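Local coordinates for peroxisomal membrane protein LPX1 (Saccharomyces cerevisiae, PDB 2Y6U) that hydrolyses acyl esters as a peroxisomal alpha/beta hydrolase with esterase, triacylglycerol lipase and phospholipase A activity, at residues A[142-146]-A[323-327]; A[164-170]-A[286-292]; A[67-71]-A[326-331]. One frame throughout, in Å; residues are numbered along the deposited sequence.

In the fold
From the N terminus, the chain passes strand 51-58 and reaches residues 67-71, whose partner, 326-331, lies some 255 residues further on. Inside that loop the chain crosses strand 137-144 and starts the loop of interaction 1 at 142-146. After helix 146-157, strand 164-168 opens interaction 2, closed when strand 286-292 lies down beside it. Interaction 2 is thus nested within the other two. Residues 323-327 then close interaction 1, and 326-331 close interaction 3; these last two share Asn326 and Val327. Together the contacts tie the centre of the main sheet to the loop of His323, the helices after it, and the loop after strand 51-58.

Interaction 1 of 3, residues A[142-146]-A[323-327]; sequences IGHSM and HLVNV
The first torsion of His144, 178°, sets its imidazole trans to the backbone nitrogen and carries it from the end of strand 137-144 across to residues 323-327. In Asn326, CG sits between the backbone N and the carbonyl carbon (chi1 60°), and this rotamer lays the amide over the imidazole. The two planes are 28° apart, a stacked arrangement, with OD1 above the ring centre and ND2 near CG and ND1. Although Asn326 OD1 is 3.3 Å from His144 NE2, it lies over the face, where the N-H does not point, and makes no hydrogen bond. That N-H is directed in the ring plane instead: His144 NE2 donates to His323 O at 2.9 Å in a nearly straight bond. At the same edge, Leu324 CD2 touches His144 CE1 at 3.7 Å. A water 2.8 Å from His144 ND1 also accepts from Asn326 ND2, so both ring nitrogens have a polar partner, which restrains the rotation of the ring. Ser145 CB covers the face opposite Asn326.

Beside this pair, His323 NE2 comes within 3.8 Å of Ser145 CB. A second water, in the His323 ring plane, bridges the two residues, 2.6 Å from His323 NE2 and 2.7 Å from Ser145 OG. Outside the segments, Ser145 OG bonds to Ser61 N, His323 ND1 to Glu169, and Trp297 stacks on the His323 ring. Ser145 has a positive phi in the tight turn between strand 137-144 and helix 146-157. With Gly143 and Gly147 it matches the GxSxG nucleophile elbow of alpha/beta hydrolases, and its water-bridged link to His323, itself bonded to Glu169, is consistent with a Ser-His-Glu catalytic triad.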
loop_
_atom_site.group_PDB
_atom_site.type_symbol
_atom_site.label_atom_id
_atom_site.label_comp_id
_atom_site.label_asym_id
_atom_site.label_seq_id
_atom_site.Cartn_x
_atom_site.Cartn_y
_atom_site.Cartn_z
ATOM N N ILE A 142 6.849 -15.008 -7.067
ATOM C CA ILE A 142 6.371 -16.100 -7.846
ATOM C C ILE A 142 4.989 -16.465 -7.282
ATOM O O ILE A 142 4.821 -16.778 -6.088
ATOM C CB ILE A 142 7.291 -17.349 -7.826
ATOM C CG1 ILE A 142 8.752 -17.000 -8.143
ATOM C CG2 ILE A 142 6.659 -18.495 -8.729
ATOM C CD1 ILE A 142 9.611 -16.677 -6.912
ATOM N N GLY A 143 3.946 -16.413 -8.111
ATOM C CA GLY A 143 2.621 -16.662 -7.599
ATOM C C GLY A 143 1.848 -17.578 -8.507
ATOM O O GLY A 143 1.922 -17.439 -9.740
ATOM N N HIS A 144 1.175 -18.533 -7.932
ATOM C CA HIS A 144 0.170 -19.346 -8.669
ATOM C C HIS A 144 -1.282 -18.804 -8.470
ATOM O O HIS A 144 -1.708 -18.628 -7.349
ATOM C CB HIS A 144 0.284 -20.782 -8.167
ATOM C CG HIS A 144 -0.706 -21.699 -8.781
ATOM N ND1 HIS A 144 -1.649 -22.373 -8.054
ATOM C CD2 HIS A 144 -0.951 -21.977 -10.072
ATOM C CE1 HIS A 144 -2.428 -23.065 -8.876
ATOM N NE2 HIS A 144 -2.000 -22.892 -10.111
ATOM N N SER A 145 -2.097 -18.697 -9.512
ATOM C CA SER A 145 -3.652 -18.588 -9.350
ATOM C C SER A 145 -3.941 -17.300 -8.622
ATOM O O SER A 145 -3.500 -16.213 -9.095
ATOM C CB SER A 145 -4.305 -19.905 -8.744
ATOM O OG SER A 145 -5.347 -19.793 -7.745
ATOM N N MET A 146 -4.615 -17.343 -7.470
ATOM C CA MET A 146 -4.699 -16.168 -6.601
ATOM C C MET A 146 -3.364 -15.458 -6.331
ATOM O O MET A 146 -3.305 -14.204 -6.335
ATOM C CB MET A 146 -5.310 -16.635 -5.265
ATOM C CG MET A 146 -5.451 -15.667 -4.244
ATOM S SD MET A 146 -5.999 -16.461 -2.637
ATOM C CE MET A 146 -4.760 -17.400 -2.158
ATOM N N HIS A 323 -4.216 -26.306 -15.051
ATOM C CA HIS A 323 -4.260 -25.120 -14.193
ATOM C C HIS A 323 -3.361 -25.325 -12.980
ATOM O O HIS A 323 -2.779 -24.367 -12.446
ATOM C CB HIS A 323 -5.690 -24.768 -13.820
ATOM C CG HIS A 323 -5.809 -23.572 -12.920
ATOM N ND1 HIS A 323 -5.417 -22.291 -13.305
ATOM C CD2 HIS A 323 -6.214 -23.469 -11.635
ATOM C CE1 HIS A 323 -5.587 -21.457 -12.286
ATOM N NE2 HIS A 323 -6.073 -22.142 -11.271
ATOM N N LEU A 324 -3.193 -26.583 -12.579
ATOM C CA LEU A 324 -2.372 -26.887 -11.370
ATOM C C LEU A 324 -0.972 -27.359 -11.711
ATOM O O LEU A 324 -0.364 -28.177 -10.976
ATOM C CB LEU A 324 -3.084 -27.917 -10.491
ATOM C CG LEU A 324 -4.482 -27.532 -10.040
ATOM C CD1 LEU A 324 -5.162 -28.598 -9.125
ATOM C CD2 LEU A 324 -4.432 -26.153 -9.356
ATOM N N VAL A 325 -0.457 -26.844 -12.822
ATOM C CA VAL A 325 0.837 -27.225 -13.335
ATOM C C VAL A 325 1.946 -27.045 -12.284
ATOM O O VAL A 325 2.896 -27.817 -12.287
ATOM C CB VAL A 325 1.123 -26.482 -14.645
ATOM C CG1 VAL A 325 1.285 -24.923 -14.469
ATOM C CG2 VAL A 325 2.302 -27.193 -15.405
ATOM N N ASN A 326 1.805 -26.063 -11.375
ATOM C CA ASN A 326 2.817 -25.847 -10.324
ATOM C C ASN A 326 2.963 -27.054 -9.424
ATOM O O ASN A 326 4.088 -27.289 -8.960
ATOM C CB ASN A 326 2.574 -24.623 -9.437
ATOM C CG ASN A 326 1.271 -24.678 -8.692
ATOM O OD1 ASN A 326 0.278 -25.126 -9.253
ATOM N ND2 ASN A 326 1.285 -24.254 -7.418
ATOM N N VAL A 327 1.878 -27.778 -9.144
ATOM C CA VAL A 327 1.979 -28.984 -8.304
ATOM C C VAL A 327 2.042 -30.285 -9.108
ATOM O O VAL A 327 2.520 -31.261 -8.592
ATOM C CB VAL A 327 0.895 -29.047 -7.221
ATOM C CG1 VAL A 327 0.996 -27.739 -6.326
ATOM C CG2 VAL A 327 -0.520 -29.185 -7.778
HETATM O O HOH W 1 -0.859 -23.291 -5.488
HETATM O O HOH W 2 -7.180 -21.357 -9.007
#

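Interaction 2 of 3, residues A[164-170]-A[286-292]; sequences LLILIEP and RTIHIVG
Strands 164-168 and 286-292 are parallel neighbours in the central sheet of the alpha/beta hydrolase fold, paired so that Leu165 faces Thr287, Leu167 faces His289 and Ile168 faces Ile290. Their axes approach to 4.6 Å and run 15° apart. The backbone bonds follow the parallel pattern: Leu165 and Leu167 each use both N and O, reaching Arg286, Ile288 and Ile290, and Glu169 N adds a bond to Ile290 O. Leu167 N to Ile288 O, at 2.8 Å, is almost perfectly straight; Leu165 N to Arg286 O, nearer the strand start, is longer at 3.1 Å.

Ile166, Ile168, Ile288 and Ile290 share the face covered by helix 330-347. There Ile166 CG2 meets Ile290 CD1 at 3.7 Å, while the side chains of Ile166 and Ile288 lie side by side, pointing the same way, with their CG1 atoms 4.2 Å apart. On the other face Leu167 CD1 packs on Thr287 CG2 at 3.5 Å. Further along, Pro170 CD lies 3.4 Å from His289 NE2, and a water in the imidazole plane joins that nitrogen to Pro170 O. The other nitrogen, His289 ND1, is bonded to Tyr313 OH of the next strand.

Just past the strand end, the Glu169 chain bends at chi2 (-78°) and brings OE2 to the backbone of the partner strand. Gly292 N donates to Glu169 OE2 at 2.9 Å, on the anti side and 21° out of the carboxylate plane. Glu169 OE1 is taken by His323 ND1 and Ser295 OG. With both oxygens held, the carboxylate has little freedom to turn, so the C-terminal end of strand 286-292 probably serves as a second shell that orients Glu169 toward His323, consistent with the acid of a catalytic triad.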
loop_
_atom_site.group_PDB
_atom_site.type_symbol
_atom_site.label_atom_id
_atom_site.label_comp_id
_atom_site.label_asym_id
_atom_site.label_seq_id
_atom_site.Cartn_x
_atom_site.Cartn_y
_atom_site.Cartn_z
ATOM N N LEU A 164 11.324 -8.785 -10.566
ATOM C CA LEU A 164 10.901 -9.827 -11.528
ATOM C C LEU A 164 9.641 -10.498 -10.963
ATOM O O LEU A 164 9.593 -10.854 -9.746
ATOM C CB LEU A 164 12.025 -10.845 -11.677
ATOM C CG LEU A 164 11.696 -12.065 -12.542
ATOM C CD1 LEU A 164 11.471 -11.580 -14.024
ATOM C CD2 LEU A 164 12.868 -13.064 -12.475
ATOM N N LEU A 165 8.605 -10.639 -11.791
ATOM C CA LEU A 165 7.334 -11.303 -11.434
ATOM C C LEU A 165 7.242 -12.552 -12.254
ATOM O O LEU A 165 7.517 -12.523 -13.491
ATOM C CB LEU A 165 6.151 -10.407 -11.768
ATOM C CG LEU A 165 5.803 -9.326 -10.751
ATOM C CD1 LEU A 165 6.889 -8.263 -10.457
ATOM C CD2 LEU A 165 4.452 -8.742 -11.226
ATOM N N ILE A 166 6.896 -13.667 -11.627
ATOM C CA ILE A 166 6.688 -14.912 -12.313
ATOM C C ILE A 166 5.275 -15.380 -11.906
ATOM O O ILE A 166 4.984 -15.650 -10.732
ATOM C CB ILE A 166 7.712 -15.988 -11.946
ATOM C CG1 ILE A 166 9.148 -15.464 -12.209
ATOM C CG2 ILE A 166 7.358 -17.297 -12.743
ATOM C CD1 ILE A 166 10.262 -16.468 -11.918
ATOM N N LEU A 167 4.376 -15.377 -12.859
ATOM C CA LEU A 167 2.992 -15.680 -12.633
ATOM C C LEU A 167 2.683 -17.022 -13.240
ATOM O O LEU A 167 2.822 -17.207 -14.469
ATOM C CB LEU A 167 2.145 -14.571 -13.308
ATOM C CG LEU A 167 2.540 -13.121 -13.100
ATOM C CD1 LEU A 167 1.584 -12.198 -13.892
ATOM C CD2 LEU A 167 2.549 -12.731 -11.621
ATOM N N ILE A 168 2.236 -17.979 -12.430
ATOM C CA ILE A 168 1.956 -19.308 -12.938
ATOM C C ILE A 168 0.430 -19.391 -12.927
ATOM O O ILE A 168 -0.207 -19.386 -11.871
ATOM C CB ILE A 168 2.556 -20.389 -12.079
ATOM C CG1 ILE A 168 4.101 -20.210 -11.908
ATOM C CG2 ILE A 168 2.180 -21.813 -12.682
ATOM C CD1 ILE A 168 4.651 -20.964 -10.642
ATOM N N GLU A 169 -0.181 -19.491 -14.080
ATOM C CA GLU A 169 -1.623 -19.559 -14.175
ATOM C C GLU A 169 -2.381 -18.538 -13.337
ATOM O O GLU A 169 -3.281 -18.892 -12.516
ATOM C CB GLU A 169 -2.075 -20.957 -13.779
ATOM C CG GLU A 169 -1.773 -22.011 -14.798
ATOM C CD GLU A 169 -2.819 -21.977 -16.015
ATOM O OE1 GLU A 169 -4.008 -21.827 -15.749
ATOM O OE2 GLU A 169 -2.435 -22.176 -17.172
ATOM N N PRO A 170 -1.992 -17.255 -13.446
ATOM C CA PRO A 170 -2.639 -16.248 -12.676
ATOM C C PRO A 170 -4.150 -16.201 -13.029
ATOM O O PRO A 170 -4.520 -16.346 -14.196
ATOM C CB PRO A 170 -1.955 -14.948 -13.101
ATOM C CG PRO A 170 -1.473 -15.221 -14.459
ATOM C CD PRO A 170 -1.086 -16.710 -14.444
ATOM N N ARG A 286 9.721 -6.792 -15.698
ATOM C CA ARG A 286 9.714 -8.030 -16.416
ATOM C C ARG A 286 8.797 -9.024 -15.715
ATOM O O ARG A 286 8.957 -9.279 -14.527
ATOM C CB ARG A 286 11.140 -8.576 -16.374
ATOM C CG ARG A 286 11.240 -9.952 -17.001
ATOM C CD ARG A 286 11.393 -9.799 -18.393
ATOM N NE ARG A 286 11.844 -10.969 -19.194
ATOM C CZ ARG A 286 11.481 -11.161 -20.484
ATOM N NH1 ARG A 286 10.628 -10.323 -21.133
ATOM N NH2 ARG A 286 11.966 -12.222 -21.142
ATOM N N THR A 287 7.855 -9.588 -16.464
ATOM C CA THR A 287 6.845 -10.478 -15.968
ATOM C C THR A 287 6.770 -11.709 -16.854
ATOM O O THR A 287 6.609 -11.644 -18.164
ATOM C CB THR A 287 5.506 -9.720 -15.955
ATOM O OG1 THR A 287 5.620 -8.568 -15.138
ATOM C CG2 THR A 287 4.378 -10.653 -15.405
ATOM N N ILE A 288 7.035 -12.834 -16.240
ATOM C CA ILE A 288 6.956 -14.126 -16.896
ATOM C C ILE A 288 5.585 -14.715 -16.596
ATOM O O ILE A 288 5.177 -14.781 -15.432
ATOM C CB ILE A 288 8.003 -15.070 -16.302
ATOM C CG1 ILE A 288 9.382 -14.436 -16.257
ATOM C CG2 ILE A 288 7.980 -16.406 -17.016
ATOM C CD1 ILE A 288 9.942 -13.829 -17.669
ATOM N N HIS A 289 4.902 -15.233 -17.609
ATOM C CA HIS A 289 3.594 -15.786 -17.459
ATOM C C HIS A 289 3.719 -17.216 -17.890
ATOM O O HIS A 289 4.075 -17.502 -19.025
ATOM C CB HIS A 289 2.675 -14.993 -18.356
ATOM C CG HIS A 289 1.233 -15.357 -18.261
ATOM N ND1 HIS A 289 0.301 -14.818 -19.126
ATOM C CD2 HIS A 289 0.556 -16.197 -17.428
ATOM C CE1 HIS A 289 -0.880 -15.298 -18.818
ATOM N NE2 HIS A 289 -0.767 -16.110 -17.777
ATOM N N ILE A 290 3.558 -18.140 -16.949
ATOM C CA ILE A 290 3.708 -19.543 -17.198
ATOM C C ILE A 290 2.308 -20.113 -17.192
ATOM O O ILE A 290 1.534 -19.943 -16.232
ATOM C CB ILE A 290 4.562 -20.233 -16.150
ATOM C CG1 ILE A 290 5.968 -19.609 -16.109
ATOM C CG2 ILE A 290 4.638 -21.827 -16.420
ATOM C CD1 ILE A 290 6.944 -20.143 -15.061
ATOM N N VAL A 291 1.950 -20.765 -18.284
ATOM C CA VAL A 291 0.617 -21.363 -18.399
ATOM C C VAL A 291 0.753 -22.823 -18.743
ATOM O O VAL A 291 1.724 -23.259 -19.352
ATOM C CB VAL A 291 -0.315 -20.659 -19.385
ATOM C CG1 VAL A 291 -0.429 -19.107 -19.128
ATOM C CG2 VAL A 291 0.124 -20.932 -20.834
ATOM N N GLY A 292 -0.225 -23.607 -18.316
ATOM C CA GLY A 292 -0.379 -24.983 -18.724
ATOM C C GLY A 292 -1.085 -25.061 -20.112
ATOM O O GLY A 292 -2.121 -24.462 -20.303
HETATM O O HOH W 3 -3.118 -17.486 -16.861
#

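Interaction 3 of 3, residues A[67-71]-A[326-331]; sequences VWEYY and NVEAPD
Two tyrosine hydroxyls reach from residues 67-71 to residues 326-331, each with its own acceptor. Tyr71 OH donates to Asn326 O at 2.6 Å, approaching in the carbonyl plane on a lone pair, with a C=O...donor angle of 117°. Tyr70 CG is trans to its backbone N (chi1 177°), which sends the ring across to Pro330 and Asp331. Tyr70 OH donates to Asp331 OD1 at 2.7 Å, on the syn side of the carboxylate. Between these bonds Pro330 packs against both rings: its CG is 3.6 Å from Tyr70 CE1 and its CB 3.9 Å from Tyr71 CE1. Alongside, Val67 CB meets Val327 CG1 at 3.7 Å. A phenylalanine in place of Tyr70 would keep the ring against Pro330, but is likely to leave Asp331 OD1 without its hydroxyl partner.

Trp68 backs Tyr71 from within its own segment, its CE3 lying 3.7 Å above the plane of the Tyr71 ring, over the centre. Its CH2 also approaches Asn326 ND2, at 4.0 Å. Farther out, Tyr71 rests on Val333, Ile334 and Ile337 of helix 330-347. Tyr70 makes a cation-pi contact with Arg74, and Ile231 of helix 229-239 touches both Tyr70 and Pro330.

The residue four places after Asn326 is Pro330, which has no N-H to offer a helical bond, and helix 325-328 ends two residues earlier, with Ala329 between. The phenol of Tyr71 therefore supplies a donor to a buried carbonyl at this break between two helices, while Tyr70 ties the start of helix 330-347 to the loop after strand 51-58.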
loop_
_atom_site.group_PDB
_atom_site.type_symbol
_atom_site.label_atom_id
_atom_site.label_comp_id
_atom_site.label_asym_id
_atom_site.label_seq_id
_atom_site.Cartn_x
_atom_site.Cartn_y
_atom_site.Cartn_z
ATOM N N VAL A 67 3.063 -26.202 -0.871
ATOM C CA VAL A 67 3.179 -26.633 -2.268
ATOM C C VAL A 67 4.498 -26.196 -2.903
ATOM O O VAL A 67 4.910 -26.745 -3.937
ATOM C CB VAL A 67 2.014 -26.134 -3.160
ATOM C CG1 VAL A 67 0.651 -26.676 -2.579
ATOM C CG2 VAL A 67 2.025 -24.601 -3.364
ATOM N N TRP A 68 5.196 -25.271 -2.237
ATOM C CA TRP A 68 6.482 -24.831 -2.713
ATOM C C TRP A 68 7.664 -25.506 -2.051
ATOM O O TRP A 68 8.828 -25.348 -2.499
ATOM C CB TRP A 68 6.606 -23.330 -2.561
ATOM C CG TRP A 68 5.483 -22.536 -3.073
ATOM C CD1 TRP A 68 4.572 -21.854 -2.330
ATOM C CD2 TRP A 68 5.131 -22.301 -4.459
ATOM N NE1 TRP A 68 3.711 -21.175 -3.144
ATOM C CE2 TRP A 68 4.024 -21.407 -4.450
ATOM C CE3 TRP A 68 5.628 -22.727 -5.659
ATOM C CZ2 TRP A 68 3.421 -20.992 -5.580
ATOM C CZ3 TRP A 68 5.030 -22.234 -6.842
ATOM C CH2 TRP A 68 3.950 -21.396 -6.772
ATOM N N GLU A 69 7.439 -26.333 -1.024
ATOM C CA GLU A 69 8.593 -26.975 -0.422
ATOM C C GLU A 69 9.432 -27.839 -1.334
ATOM O O GLU A 69 10.674 -27.815 -1.243
ATOM C CB GLU A 69 8.229 -27.718 0.895
ATOM C CG GLU A 69 7.686 -26.729 1.902
ATOM C CD GLU A 69 7.272 -27.448 3.281
ATOM O OE1 GLU A 69 7.387 -28.673 3.410
ATOM O OE2 GLU A 69 6.744 -26.756 4.135
ATOM N N TYR A 70 8.800 -28.603 -2.219
ATOM C CA TYR A 70 9.485 -29.382 -3.196
ATOM C C TYR A 70 10.463 -28.506 -4.040
ATOM O O TYR A 70 11.441 -28.991 -4.569
ATOM C CB TYR A 70 8.414 -30.056 -4.095
ATOM C CG TYR A 70 8.987 -30.843 -5.200
ATOM C CD1 TYR A 70 9.255 -30.269 -6.435
ATOM C CD2 TYR A 70 9.263 -32.195 -5.026
ATOM C CE1 TYR A 70 9.787 -31.008 -7.474
ATOM C CE2 TYR A 70 9.780 -33.014 -6.092
ATOM C CZ TYR A 70 10.049 -32.408 -7.323
ATOM O OH TYR A 70 10.612 -33.183 -8.271
ATOM N N TYR A 71 10.114 -27.237 -4.232
ATOM C CA TYR A 71 10.938 -26.362 -5.055
ATOM C C TYR A 71 12.271 -25.974 -4.420
ATOM O O TYR A 71 13.281 -25.720 -5.135
ATOM C CB TYR A 71 10.199 -25.055 -5.334
ATOM C CG TYR A 71 9.046 -25.167 -6.345
ATOM C CD1 TYR A 71 8.001 -26.095 -6.178
ATOM C CD2 TYR A 71 8.969 -24.281 -7.441
ATOM C CE1 TYR A 71 6.913 -26.194 -7.125
ATOM C CE2 TYR A 71 7.901 -24.342 -8.322
ATOM C CZ TYR A 71 6.895 -25.301 -8.187
ATOM O OH TYR A 71 5.843 -25.348 -9.106
ATOM N N ASN A 326 1.805 -26.063 -11.375
ATOM C CA ASN A 326 2.817 -25.847 -10.324
ATOM C C ASN A 326 2.963 -27.054 -9.424
ATOM O O ASN A 326 4.088 -27.289 -8.960
ATOM C CB ASN A 326 2.574 -24.623 -9.437
ATOM C CG ASN A 326 1.271 -24.678 -8.692
ATOM O OD1 ASN A 326 0.278 -25.126 -9.253
ATOM N ND2 ASN A 326 1.285 -24.254 -7.418
ATOM N N VAL A 327 1.878 -27.778 -9.144
ATOM C CA VAL A 327 1.979 -28.984 -8.304
ATOM C C VAL A 327 2.042 -30.285 -9.108
ATOM O O VAL A 327 2.520 -31.261 -8.592
ATOM C CB VAL A 327 0.895 -29.047 -7.221
ATOM C CG1 VAL A 327 0.996 -27.739 -6.326
ATOM C CG2 VAL A 327 -0.520 -29.185 -7.778
ATOM N N GLU A 328 1.561 -30.279 -10.349
ATOM C CA GLU A 328 1.542 -31.504 -11.149
ATOM C C GLU A 328 2.747 -31.721 -12.010
ATOM O O GLU A 328 3.091 -32.860 -12.284
ATOM C CB GLU A 328 0.294 -31.541 -12.024
ATOM C CG GLU A 328 -0.960 -31.433 -11.201
ATOM C CD GLU A 328 -2.258 -31.438 -12.027
ATOM O OE1 GLU A 328 -2.200 -31.216 -13.261
ATOM O OE2 GLU A 328 -3.334 -31.639 -11.431
ATOM N N ALA A 329 3.379 -30.654 -12.468
ATOM C CA ALA A 329 4.637 -30.773 -13.203
ATOM C C ALA A 329 5.641 -29.804 -12.654
ATOM O O ALA A 329 6.148 -28.966 -13.384
ATOM C CB ALA A 329 4.379 -30.495 -14.748
ATOM N N PRO A 330 5.976 -29.889 -11.335
ATOM C CA PRO A 330 6.888 -28.901 -10.745
ATOM C C PRO A 330 8.279 -28.870 -11.443
ATOM O O PRO A 330 8.884 -27.817 -11.514
ATOM C CB PRO A 330 6.995 -29.377 -9.290
ATOM C CG PRO A 330 6.756 -30.870 -9.402
ATOM C CD PRO A 330 5.695 -30.996 -10.408
ATOM N N ASP A 331 8.792 -30.001 -11.904
ATOM C CA ASP A 331 10.153 -29.999 -12.488
ATOM C C ASP A 331 10.212 -29.073 -13.712
ATOM O O ASP A 331 11.175 -28.305 -13.856
ATOM C CB ASP A 331 10.621 -31.381 -12.829
ATOM C CG ASP A 331 10.920 -32.197 -11.587
ATOM O OD1 ASP A 331 10.986 -31.634 -10.489
ATOM O OD2 ASP A 331 11.036 -33.368 -11.733
#